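Local coordinates for protein geranyl diphosphate synthase small subunit (Antirrhinum majus, PDB 3QKC) that probably acts as the non-catalytic regulatory partner in a heteromeric geranyl diphosphate synthase, which makes the ten-carbon precursor of monoterpenes from dimethylallyl and isopentenyl diphosphates, at residues A11-D16 with C53-E58; A72-M77 with H184-A189; Q216-K221 with G228-L233. All blocks are in the same frame, centred on the assembly; numbering follows the deposited sequence.

Contact 1. Residues A11-D16 with C53-E58; sequences ATIESD and CVAACE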
ATOM      1  N   ALA A  11      -2.686 -11.110  25.376  1.00 45.10           N
ATOM      2  CA  ALA A  11      -3.276  -9.808  25.686  1.00 45.34           C
ATOM      3  C   ALA A  11      -2.244  -8.685  25.866  1.00 45.59           C
ATOM      4  O   ALA A  11      -2.469  -7.567  25.413  1.00 45.57           O
ATOM      5  CB  ALA A  11      -4.189  -9.901  26.917  1.00 46.89           C
ATOM      6  N   THR A  12      -1.133  -8.971  26.542  1.00 45.86           N
ATOM      7  CA  THR A  12      -0.068  -7.979  26.702  1.00 45.88           C
ATOM      8  C   THR A  12       0.519  -7.556  25.342  1.00 43.99           C
ATOM      9  O   THR A  12       0.671  -6.362  25.064  1.00 43.83           O
ATOM     10  CB  THR A  12       1.033  -8.476  27.647  1.00 47.22           C
ATOM     11  OG1 THR A  12       0.432  -8.967  28.849  1.00 48.98           O
ATOM     12  CG2 THR A  12       2.000  -7.342  28.011  1.00 48.67           C
ATOM     13  N   ILE A  13       0.812  -8.540  24.495  1.00 42.45           N
ATOM     14  CA  ILE A  13       1.217  -8.279  23.125  1.00 40.66           C
ATOM     15  C   ILE A  13       0.226  -7.369  22.426  1.00 39.81           C
ATOM     16  O   ILE A  13       0.600  -6.348  21.849  1.00 39.19           O
ATOM     17  CB  ILE A  13       1.410  -9.581  22.340  1.00 39.57           C
ATOM     18  CG1 ILE A  13       2.607 -10.341  22.924  1.00 41.23           C
ATOM     19  CG2 ILE A  13       1.616  -9.267  20.856  1.00 39.00           C
ATOM     20  CD1 ILE A  13       2.945 -11.667  22.265  1.00 40.11           C
ATOM     21  N   GLU A  14      -1.050  -7.725  22.517  1.00 40.45           N
ATOM     22  CA  GLU A  14      -2.095  -6.952  21.877  1.00 40.89           C
ATOM     23  C   GLU A  14      -2.276  -5.564  22.459  1.00 41.89           C
ATOM     24  O   GLU A  14      -2.619  -4.635  21.725  1.00 42.14           O
ATOM     25  CB  GLU A  14      -3.402  -7.729  21.846  1.00 41.53           C
ATOM     26  CG  GLU A  14      -3.372  -8.738  20.717  1.00 43.22           C
ATOM     27  CD  GLU A  14      -4.577  -9.652  20.685  1.00 40.66           C
ATOM     28  OE1 GLU A  14      -5.509  -9.492  21.516  1.00 44.27           O
ATOM     29  OE2 GLU A  14      -4.578 -10.530  19.793  1.00 42.71           O
ATOM     30  N   SER A  15      -2.012  -5.422  23.752  1.00 43.00           N
ATOM     31  CA  SER A  15      -2.003  -4.115  24.400  1.00 44.46           C
ATOM     32  C   SER A  15      -0.827  -3.266  23.913  1.00 44.52           C
ATOM     33  O   SER A  15      -0.989  -2.074  23.652  1.00 44.53           O
ATOM     34  CB  SER A  15      -1.991  -4.271  25.930  1.00 46.63           C
ATOM     35  OG  SER A  15      -1.746  -3.029  26.588  1.00 48.72           O
ATOM     36  N   ASP A  16       0.349  -3.882  23.768  1.00 44.85           N
ATOM     37  CA  ASP A  16       1.530  -3.170  23.278  1.00 45.87           C
ATOM     38  C   ASP A  16       1.337  -2.707  21.831  1.00 44.75           C
ATOM     39  O   ASP A  16       1.716  -1.590  21.467  1.00 45.25           O
ATOM     40  CB  ASP A  16       2.788  -4.036  23.384  1.00 46.99           C
ATOM     41  CG  ASP A  16       3.261  -4.223  24.812  1.00 47.89           C
ATOM     42  OD1 ASP A  16       3.131  -3.293  25.631  1.00 50.34           O
ATOM     43  OD2 ASP A  16       3.786  -5.306  25.120  1.00 49.02           O
ATOM     44  N   CYS A  53       3.197 -12.248  14.879  1.00 35.84           N
ATOM     45  CA  CYS A  53       4.359 -11.469  14.473  1.00 36.35           C
ATOM     46  C   CYS A  53       5.303 -11.198  15.623  1.00 37.50           C
ATOM     47  O   CYS A  53       6.491 -11.485  15.523  1.00 38.72           O
ATOM     48  CB  CYS A  53       3.941 -10.151  13.843  1.00 35.94           C
ATOM     49  SG  CYS A  53       5.386  -9.251  13.217  1.00 34.61           S
ATOM     50  N   VAL A  54       4.776 -10.667  16.722  1.00 37.41           N
ATOM     51  CA  VAL A  54       5.606 -10.389  17.892  1.00 38.46           C
ATOM     52  C   VAL A  54       6.195 -11.671  18.499  1.00 39.93           C
ATOM     53  O   VAL A  54       7.404 -11.727  18.820  1.00 40.88           O
ATOM     54  CB  VAL A  54       4.860  -9.568  18.956  1.00 38.42           C
ATOM     55  CG1 VAL A  54       5.726  -9.383  20.207  1.00 36.11           C
ATOM     56  CG2 VAL A  54       4.461  -8.191  18.393  1.00 33.98           C
ATOM     57  N   ALA A  55       5.349 -12.696  18.628  1.00 39.54           N
ATOM     58  CA  ALA A  55       5.739 -13.945  19.273  1.00 40.69           C
ATOM     59  C   ALA A  55       6.789 -14.697  18.467  1.00 41.58           C
ATOM     60  O   ALA A  55       7.672 -15.346  19.047  1.00 43.29           O
ATOM     61  CB  ALA A  55       4.537 -14.819  19.512  1.00 40.46           C
ATOM     62  N   ALA A  56       6.691 -14.602  17.140  1.00 40.54           N
ATOM     63  CA  ALA A  56       7.657 -15.233  16.245  1.00 41.02           C
ATOM     64  C   ALA A  56       9.024 -14.580  16.408  1.00 42.55           C
ATOM     65  O   ALA A  56      10.042 -15.268  16.442  1.00 44.00           O
ATOM     66  CB  ALA A  56       7.187 -15.167  14.783  1.00 39.18           C
ATOM     67  N   CYS A  57       9.023 -13.254  16.539  1.00 42.77           N
ATOM     68  CA  CYS A  57      10.232 -12.463  16.757  1.00 44.50           C
ATOM     69  C   CYS A  57      10.925 -12.815  18.068  1.00 46.68           C
ATOM     70  O   CYS A  57      12.145 -12.959  18.109  1.00 48.33           O
ATOM     71  CB  CYS A  57       9.908 -10.967  16.711  1.00 43.67           C
ATOM     72  SG  CYS A  57      11.361  -9.911  16.815  1.00 48.20           S
ATOM     73  N   GLU A  58      10.139 -12.955  19.129  1.00 46.96           N
ATOM     74  CA  GLU A  58      10.655 -13.336  20.445  1.00 48.84           C
ATOM     75  C   GLU A  58      11.174 -14.777  20.463  1.00 49.69           C
ATOM     76  O   GLU A  58      12.276 -15.047  20.974  1.00 51.20           O
ATOM     77  CB  GLU A  58       9.601 -13.101  21.530  1.00 48.86           C
ATOM     78  CG  GLU A  58       9.366 -11.625  21.821  1.00 50.82           C
ATOM     79  CD  GLU A  58       8.331 -11.378  22.917  1.00 48.86           C
ATOM     80  OE1 GLU A  58       8.323 -10.262  23.479  1.00 51.43           O
ATOM     81  OE2 GLU A  58       7.522 -12.282  23.215  1.00 50.65           O
TER
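In the all-helical isoprenoid synthase fold, helix 5-24 packs against helix 48-59 through an interlocked pair of branched side chains, I13 and V54, whose CA atoms lie 7.1 Å apart. Both residues send their CB across the interface, and the two side chains lie alongside, pointing opposite ways. The gamma methyl of I13 sits over the root of V54, with I13 CG2 3.8 Å from V54 CB and nearly as close, 3.9 Å, to V54 CG2. The longer arm of I13 takes a separate course: CG1 is anti to the carbonyl carbon (chi1 -67°), and the chain continues fully extended (chi2 180°) to bring I13 CD1 alongside V54 CG1 at 4.1 Å. Both branches of I13 thus bear on the valine, CD1 meeting it at CG1 and CG2 mainly at CB and V54 CG2. The arm ends at a looser touch on the next residue of helix 48-59, where I13 CD1 stands 4.5 Å from A55 CB.

The meeting is wholly apolar, and all three residues are buried. V54 also leans on A71 of helix 68-85, while A55 rests on I252 of helix 248-255, tying the interface to two further helices. Beside this apolar pair R64, which I13 and V54 both touch, bridges the two helices: its guanidinium forms salt bridges with D16 of one and E58 of the other. Their carboxylate atoms D16 OD2 and E58 OE1 remain 6.9 Å apart, and the arginine probably offsets what like-charge repulsion they would feel. E58 reaches back to helix 5-24 as well, its second carboxylate oxygen, OE2, hydrogen-bonding Y9 OH.

Contact 2. Residues A72-M77 with H184-A189; sequences AAVHLM and HACGAA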
ATOM      1  N   ALA A  72       1.965  -4.055  13.935  1.00 29.74           N
ATOM      2  CA  ALA A  72       0.993  -2.984  13.744  1.00 29.60           C
ATOM      3  C   ALA A  72       0.600  -2.857  12.276  1.00 29.73           C
ATOM      4  O   ALA A  72      -0.577  -2.636  11.950  1.00 30.20           O
ATOM      5  CB  ALA A  72       1.573  -1.664  14.256  1.00 30.04           C
ATOM      6  N   ALA A  73       1.586  -2.974  11.388  1.00 29.39           N
ATOM      7  CA  ALA A  73       1.311  -2.981   9.953  1.00 28.91           C
ATOM      8  C   ALA A  73       0.407  -4.167   9.584  1.00 28.10           C
ATOM      9  O   ALA A  73      -0.531  -4.021   8.789  1.00 26.88           O
ATOM     10  CB  ALA A  73       2.617  -2.991   9.145  1.00 29.33           C
ATOM     11  N   VAL A  74       0.654  -5.323  10.204  1.00 28.65           N
ATOM     12  CA  VAL A  74      -0.166  -6.514   9.938  1.00 28.03           C
ATOM     13  C   VAL A  74      -1.620  -6.221  10.314  1.00 27.86           C
ATOM     14  O   VAL A  74      -2.547  -6.507   9.539  1.00 27.61           O
ATOM     15  CB  VAL A  74       0.375  -7.759  10.672  1.00 28.58           C
ATOM     16  CG1 VAL A  74      -0.650  -8.898  10.644  1.00 26.76           C
ATOM     17  CG2 VAL A  74       1.708  -8.198  10.067  1.00 27.08           C
ATOM     18  N   HIS A  75      -1.805  -5.635  11.499  1.00 28.20           N
ATOM     19  CA  HIS A  75      -3.118  -5.267  11.984  1.00 27.97           C
ATOM     20  C   HIS A  75      -3.791  -4.331  11.002  1.00 26.38           C
ATOM     21  O   HIS A  75      -4.939  -4.532  10.664  1.00 26.45           O
ATOM     22  CB  HIS A  75      -3.053  -4.627  13.379  1.00 30.09           C
ATOM     23  CG  HIS A  75      -4.361  -4.051  13.837  1.00 30.69           C
ATOM     24  ND1 HIS A  75      -5.426  -4.833  14.237  1.00 30.99           N
ATOM     25  CD2 HIS A  75      -4.784  -2.770  13.940  1.00 31.14           C
ATOM     26  CE1 HIS A  75      -6.443  -4.061  14.576  1.00 31.51           C
ATOM     27  NE2 HIS A  75      -6.078  -2.802  14.406  1.00 31.73           N
ATOM     28  N   LEU A  76      -3.060  -3.332  10.522  1.00 25.43           N
ATOM     29  CA  LEU A  76      -3.587  -2.357   9.554  1.00 24.67           C
ATOM     30  C   LEU A  76      -3.954  -2.959   8.195  1.00 24.79           C
ATOM     31  O   LEU A  76      -4.988  -2.587   7.611  1.00 24.65           O
ATOM     32  CB  LEU A  76      -2.612  -1.175   9.382  1.00 24.28           C
ATOM     33  CG  LEU A  76      -2.508  -0.226  10.611  1.00 28.79           C
ATOM     34  CD1 LEU A  76      -1.217   0.575  10.560  1.00 25.46           C
ATOM     35  CD2 LEU A  76      -3.707   0.726  10.733  1.00 25.46           C
ATOM     36  N   MET A  77      -3.151  -3.901   7.686  1.00 24.84           N
ATOM     37  CA  MET A  77      -3.522  -4.546   6.415  1.00 25.57           C
ATOM     38  C   MET A  77      -4.874  -5.193   6.607  1.00 26.43           C
ATOM     39  O   MET A  77      -5.751  -5.077   5.751  1.00 27.46           O
ATOM     40  CB  MET A  77      -2.513  -5.608   5.940  1.00 25.34           C
ATOM     41  CG  MET A  77      -1.130  -5.095   5.558  1.00 28.31           C
ATOM     42  SD  MET A  77      -1.070  -3.751   4.354  1.00 25.51           S
ATOM     43  CE  MET A  77      -0.808  -2.394   5.523  1.00 28.74           C
ATOM     44  N   HIS A 184      -1.311 -14.551   8.548  1.00 33.19           N
ATOM     45  CA  HIS A 184      -0.487 -15.158   9.603  1.00 32.85           C
ATOM     46  C   HIS A 184       0.942 -15.507   9.112  1.00 32.65           C
ATOM     47  O   HIS A 184       1.931 -15.281   9.824  1.00 31.64           O
ATOM     48  CB  HIS A 184      -1.186 -16.386  10.178  1.00 33.72           C
ATOM     49  CG  HIS A 184      -2.344 -16.066  11.076  1.00 33.85           C
ATOM     50  ND1 HIS A 184      -3.525 -15.522  10.614  1.00 33.23           N
ATOM     51  CD2 HIS A 184      -2.505 -16.236  12.415  1.00 34.03           C
ATOM     52  CE1 HIS A 184      -4.358 -15.367  11.630  1.00 33.64           C
ATOM     53  NE2 HIS A 184      -3.769 -15.802  12.729  1.00 33.94           N
ATOM     54  N   ALA A 185       1.027 -16.049   7.895  1.00 33.05           N
ATOM     55  CA  ALA A 185       2.305 -16.388   7.280  1.00 34.40           C
ATOM     56  C   ALA A 185       3.237 -15.168   7.263  1.00 34.68           C
ATOM     57  O   ALA A 185       4.382 -15.242   7.708  1.00 35.36           O
ATOM     58  CB  ALA A 185       2.081 -16.931   5.863  1.00 34.99           C
ATOM     59  N   CYS A 186       2.708 -14.042   6.796  1.00 34.27           N
ATOM     60  CA  CYS A 186       3.415 -12.772   6.757  1.00 34.13           C
ATOM     61  C   CYS A 186       3.816 -12.289   8.146  1.00 34.38           C
ATOM     62  O   CYS A 186       4.967 -11.869   8.374  1.00 35.21           O
ATOM     63  CB  CYS A 186       2.541 -11.729   6.075  1.00 33.17           C
ATOM     64  SG  CYS A 186       3.153 -10.041   6.246  1.00 43.45           S
ATOM     65  N   GLY A 187       2.866 -12.310   9.067  1.00 33.72           N
ATOM     66  CA  GLY A 187       3.165 -11.983  10.453  1.00 34.09           C
ATOM     67  C   GLY A 187       4.337 -12.790  10.988  1.00 34.83           C
ATOM     68  O   GLY A 187       5.287 -12.234  11.535  1.00 34.66           O
ATOM     69  N   ALA A 188       4.264 -14.111  10.824  1.00 35.52           N
ATOM     70  CA  ALA A 188       5.287 -15.002  11.355  1.00 36.04           C
ATOM     71  C   ALA A 188       6.617 -14.747  10.658  1.00 37.49           C
ATOM     72  O   ALA A 188       7.657 -14.657  11.313  1.00 38.71           O
ATOM     73  CB  ALA A 188       4.861 -16.428  11.188  1.00 36.00           C
ATOM     74  N   ALA A 189       6.582 -14.596   9.336  1.00 37.59           N
ATOM     75  CA  ALA A 189       7.809 -14.381   8.566  1.00 38.66           C
ATOM     76  C   ALA A 189       8.484 -13.051   8.914  1.00 38.70           C
ATOM     77  O   ALA A 189       9.716 -12.999   9.008  1.00 40.16           O
ATOM     78  CB  ALA A 189       7.543 -14.489   7.072  1.00 38.57           C
TER
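V74 puts one methyl against the backbone of a glycine: CG2 lies 4.1 Å from G187 CA, where helix 68-85 passes helix 169-195 deep in the helical core. The backbones are close here, the CA atoms of V74 and G187 being 6.4 Å apart, and the methyl meets bare main chain. The same methyl has a second, looser neighbour, C186 SG, 4.5 Å from V74 CG2, so it rests beside the sulfur as well as on the glycine. V74 CG2 gets there by standing anti to its own carbonyl carbon, which leaves CG1 anti to the backbone N (chi1 167°). C186 likewise turns its CB towards helix 68-85, with the sulfur anti to the backbone N (chi1 169°). The contact is small, 82 Å² in all, and purely van der Waals; its three residues are buried.

Behind the contact, H184 ties its helix to helix 48-59. Three residues before G187, it points its CB away from V74, and both of its ring nitrogens are engaged: ND1 with E180 O in its own helix, NE2 with S48 OG at the start of helix 48-59. These two bonds should restrain the imidazole's rotation. On the other helix, H75 NE2 is hydrogen-bonded to T41 O.

Further out, V74 is flanked by A49 and S50 of helix 48-59 and by L144 of helix 134-148, a helix whose V147 also meets C186. Helix 5-24, through Y20 and L21, packs on A72, while helix 199-219, through R206 and L210, packs on A185.

Contact 3. Residues Q216-K221 with G228-L233; sequences QGLLGK and GRIKEL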
ATOM      1  N   GLN A 216      -7.542 -20.503  11.474  1.00 45.38           N
ATOM      2  CA  GLN A 216      -8.284 -19.347  11.984  1.00 46.24           C
ATOM      3  C   GLN A 216      -9.366 -18.900  10.987  1.00 47.07           C
ATOM      4  O   GLN A 216     -10.519 -18.629  11.372  1.00 48.03           O
ATOM      5  CB  GLN A 216      -7.317 -18.207  12.321  1.00 46.02           C
ATOM      6  CG  GLN A 216      -7.688 -17.405  13.571  1.00 48.71           C
ATOM      7  CD  GLN A 216      -7.389 -18.134  14.892  1.00 46.83           C
ATOM      8  OE1 GLN A 216      -7.479 -19.365  14.992  1.00 50.52           O
ATOM      9  NE2 GLN A 216      -7.030 -17.361  15.909  1.00 49.24           N
ATOM     10  N   GLY A 217      -9.008 -18.862   9.706  1.00 46.65           N
ATOM     11  CA  GLY A 217      -9.982 -18.657   8.645  1.00 47.61           C
ATOM     12  C   GLY A 217     -11.138 -19.635   8.659  1.00 50.28           C
ATOM     13  O   GLY A 217     -12.301 -19.223   8.611  1.00 51.07           O
ATOM     14  N   LEU A 218     -10.823 -20.929   8.712  1.00 52.01           N
ATOM     15  CA  LEU A 218     -11.832 -21.988   8.667  1.00 54.70           C
ATOM     16  C   LEU A 218     -12.818 -21.944   9.834  1.00 56.77           C
ATOM     17  O   LEU A 218     -14.027 -22.151   9.648  1.00 57.44           O
ATOM     18  CB  LEU A 218     -11.173 -23.368   8.602  1.00 55.49           C
ATOM     19  CG  LEU A 218     -10.544 -23.800   7.272  1.00 56.18           C
ATOM     20  CD1 LEU A 218      -9.759 -25.092   7.446  1.00 57.01           C
ATOM     21  CD2 LEU A 218     -11.593 -23.939   6.172  1.00 57.03           C
ATOM     22  N   LEU A 219     -12.291 -21.681  11.031  1.00 57.89           N
ATOM     23  CA  LEU A 219     -13.113 -21.493  12.225  1.00 60.18           C
ATOM     24  C   LEU A 219     -14.103 -20.356  12.034  1.00 61.17           C
ATOM     25  O   LEU A 219     -15.248 -20.459  12.458  1.00 62.55           O
ATOM     26  CB  LEU A 219     -12.233 -21.220  13.445  1.00 59.71           C
ATOM     27  CG  LEU A 219     -11.861 -22.375  14.375  1.00 61.26           C
ATOM     28  CD1 LEU A 219     -11.216 -23.547  13.647  1.00 61.48           C
ATOM     29  CD2 LEU A 219     -10.942 -21.851  15.472  1.00 59.95           C
ATOM     30  N   GLY A 220     -13.652 -19.287  11.376  1.00 61.11           N
ATOM     31  CA  GLY A 220     -14.483 -18.117  11.073  1.00 62.54           C
ATOM     32  C   GLY A 220     -15.595 -18.356  10.060  1.00 65.55           C
ATOM     33  O   GLY A 220     -16.409 -17.461   9.801  1.00 65.50           O
ATOM     34  N   LYS A 221     -15.605 -19.554   9.469  1.00 68.44           N
ATOM     35  CA  LYS A 221     -16.719 -20.047   8.661  1.00 71.65           C
ATOM     36  C   LYS A 221     -17.671 -20.853   9.534  1.00 74.83           C
ATOM     37  O   LYS A 221     -18.895 -20.736   9.414  1.00 76.48           O
ATOM     38  CB  LYS A 221     -16.207 -20.906   7.496  1.00 72.27           C
ATOM     39  CG  LYS A 221     -16.311 -20.250   6.114  1.00 72.09           C
ATOM     40  CD  LYS A 221     -15.425 -19.011   5.959  1.00 69.79           C
ATOM     41  CE  LYS A 221     -15.739 -18.299   4.656  1.00 69.85           C
ATOM     42  NZ  LYS A 221     -14.847 -17.140   4.411  1.00 67.86           N
ATOM     43  N   GLY A 228     -11.739 -32.522  10.005  1.00 78.11           N
ATOM     44  CA  GLY A 228     -10.606 -33.349   9.576  1.00 77.87           C
ATOM     45  C   GLY A 228      -9.455 -32.553   8.985  1.00 74.79           C
ATOM     46  O   GLY A 228      -8.281 -32.836   9.256  1.00 74.40           O
ATOM     47  N   ARG A 229      -9.791 -31.553   8.171  1.00 72.50           N
ATOM     48  CA  ARG A 229      -8.790 -30.659   7.594  1.00 69.42           C
ATOM     49  C   ARG A 229      -8.106 -29.827   8.691  1.00 66.78           C
ATOM     50  O   ARG A 229      -6.892 -29.613   8.649  1.00 65.87           O
ATOM     51  CB  ARG A 229      -9.427 -29.741   6.541  1.00 68.03           C
ATOM     52  CG  ARG A 229      -8.561 -29.433   5.313  1.00 65.96           C
ATOM     53  CD  ARG A 229      -7.073 -29.628   5.541  1.00 67.11           C
ATOM     54  NE  ARG A 229      -6.262 -28.936   4.549  1.00 64.57           N
ATOM     55  CZ  ARG A 229      -5.028 -29.291   4.200  1.00 66.61           C
ATOM     56  NH1 ARG A 229      -4.444 -30.350   4.752  1.00 66.46           N
ATOM     57  NH2 ARG A 229      -4.376 -28.586   3.288  1.00 64.23           N
ATOM     58  N   ILE A 230      -8.881 -29.384   9.678  1.00 65.68           N
ATOM     59  CA  ILE A 230      -8.332 -28.596  10.778  1.00 63.88           C
ATOM     60  C   ILE A 230      -7.277 -29.361  11.593  1.00 64.76           C
ATOM     61  O   ILE A 230      -6.196 -28.826  11.845  1.00 63.75           O
ATOM     62  CB  ILE A 230      -9.445 -27.958  11.647  1.00 63.26           C
ATOM     63  CG1 ILE A 230      -9.947 -26.684  10.960  1.00 59.64           C
ATOM     64  CG2 ILE A 230      -8.939 -27.626  13.049  1.00 60.40           C
ATOM     65  CD1 ILE A 230     -11.436 -26.419  11.114  1.00 62.33           C
ATOM     66  N   LYS A 231      -7.571 -30.611  11.966  1.00 66.77           N
ATOM     67  CA  LYS A 231      -6.585 -31.455  12.654  1.00 67.59           C
ATOM     68  C   LYS A 231      -5.368 -31.748  11.765  1.00 67.38           C
ATOM     69  O   LYS A 231      -4.231 -31.739  12.231  1.00 66.85           O
ATOM     70  CB  LYS A 231      -7.210 -32.766  13.154  1.00 70.45           C
ATOM     71  CG  LYS A 231      -6.648 -33.215  14.506  1.00 71.18           C
ATOM     72  CD  LYS A 231      -6.593 -34.735  14.673  1.00 73.84           C
ATOM     73  CE  LYS A 231      -5.192 -35.289  14.405  1.00 74.58           C
ATOM     74  NZ  LYS A 231      -4.152 -34.687  15.309  1.00 73.13           N
ATOM     75  N   GLU A 232      -5.625 -32.005  10.484  1.00 67.88           N
ATOM     76  CA  GLU A 232      -4.583 -32.120   9.465  1.00 67.94           C
ATOM     77  C   GLU A 232      -3.618 -30.905   9.499  1.00 65.62           C
ATOM     78  O   GLU A 232      -2.401 -31.072   9.649  1.00 65.99           O
ATOM     79  CB  GLU A 232      -5.260 -32.274   8.096  1.00 69.09           C
ATOM     80  CG  GLU A 232      -4.409 -32.813   6.954  1.00 70.62           C
ATOM     81  CD  GLU A 232      -5.253 -33.211   5.729  1.00 72.01           C
ATOM     82  OE1 GLU A 232      -6.421 -33.643   5.905  1.00 73.27           O
ATOM     83  OE2 GLU A 232      -4.745 -33.104   4.587  1.00 72.50           O
ATOM     84  N   LEU A 233      -4.166 -29.690   9.398  1.00 63.19           N
ATOM     85  CA  LEU A 233      -3.348 -28.457   9.382  1.00 60.90           C
ATOM     86  C   LEU A 233      -2.666 -28.142  10.715  1.00 60.06           C
ATOM     87  O   LEU A 233      -1.518 -27.695  10.731  1.00 59.01           O
ATOM     88  CB  LEU A 233      -4.155 -27.246   8.887  1.00 58.74           C
ATOM     89  CG  LEU A 233      -4.461 -27.184   7.384  1.00 58.89           C
ATOM     90  CD1 LEU A 233      -5.762 -26.447   7.139  1.00 58.35           C
ATOM     91  CD2 LEU A 233      -3.333 -26.567   6.563  1.00 58.28           C
TER
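The guanidinium of R229 has two acidic partners: NH1 forms a 2.8 Å salt bridge with E232 OE2 in the next turn, and NE forms another with E173 of helix 169-195. L233 CG lies over one face, 3.7 Å above the plane and nearer its border than its middle. This clamp borders a helical hairpin, in which helix 199-219 and helix 227-241, joined by a short loop, run antiparallel and pack through leucine and isoleucine.

I230 meets both L218 and L219. L218 and I230 overlap head to root, so that L218 CD1 reaches I230 CG1 at 3.9 Å while I230 CD1 comes back to L218 CB at 4.0 Å. The same L218 CD1 also touches L233, one turn on from R229, and L218 further packs on C176 of helix 169-195. L219 approaches from the exposed side of the hairpin. Its CB does not point straight across, but a bent side chain (chi2 54°) swings the tip inward, setting L219 CD1 3.8 Å from I230 CD1.

The three contacts are linked in a row by packing, contact 2 lying between the other two. Contacts 1 and 2, with centres 11 Å apart, touch directly: C53 CB lies 3.4 Å from G187 O, and A56 CB 3.5 Å from A188 O, so helix 48-59 is wedged against the glycine's helix. Contact 3 is farther out, 19 Å from contact 2 between centres, yet H184 CE1 comes within 4.2 Å of Q216 CB. S48 connects the same two sites, hydrogen-bonding H184 and, weakly, Q216. Contacts 1 and 3 do not meet; their nearest atoms are about 8 Å apart. Contact 2 is the most central, and all three are structural packing within one subunit.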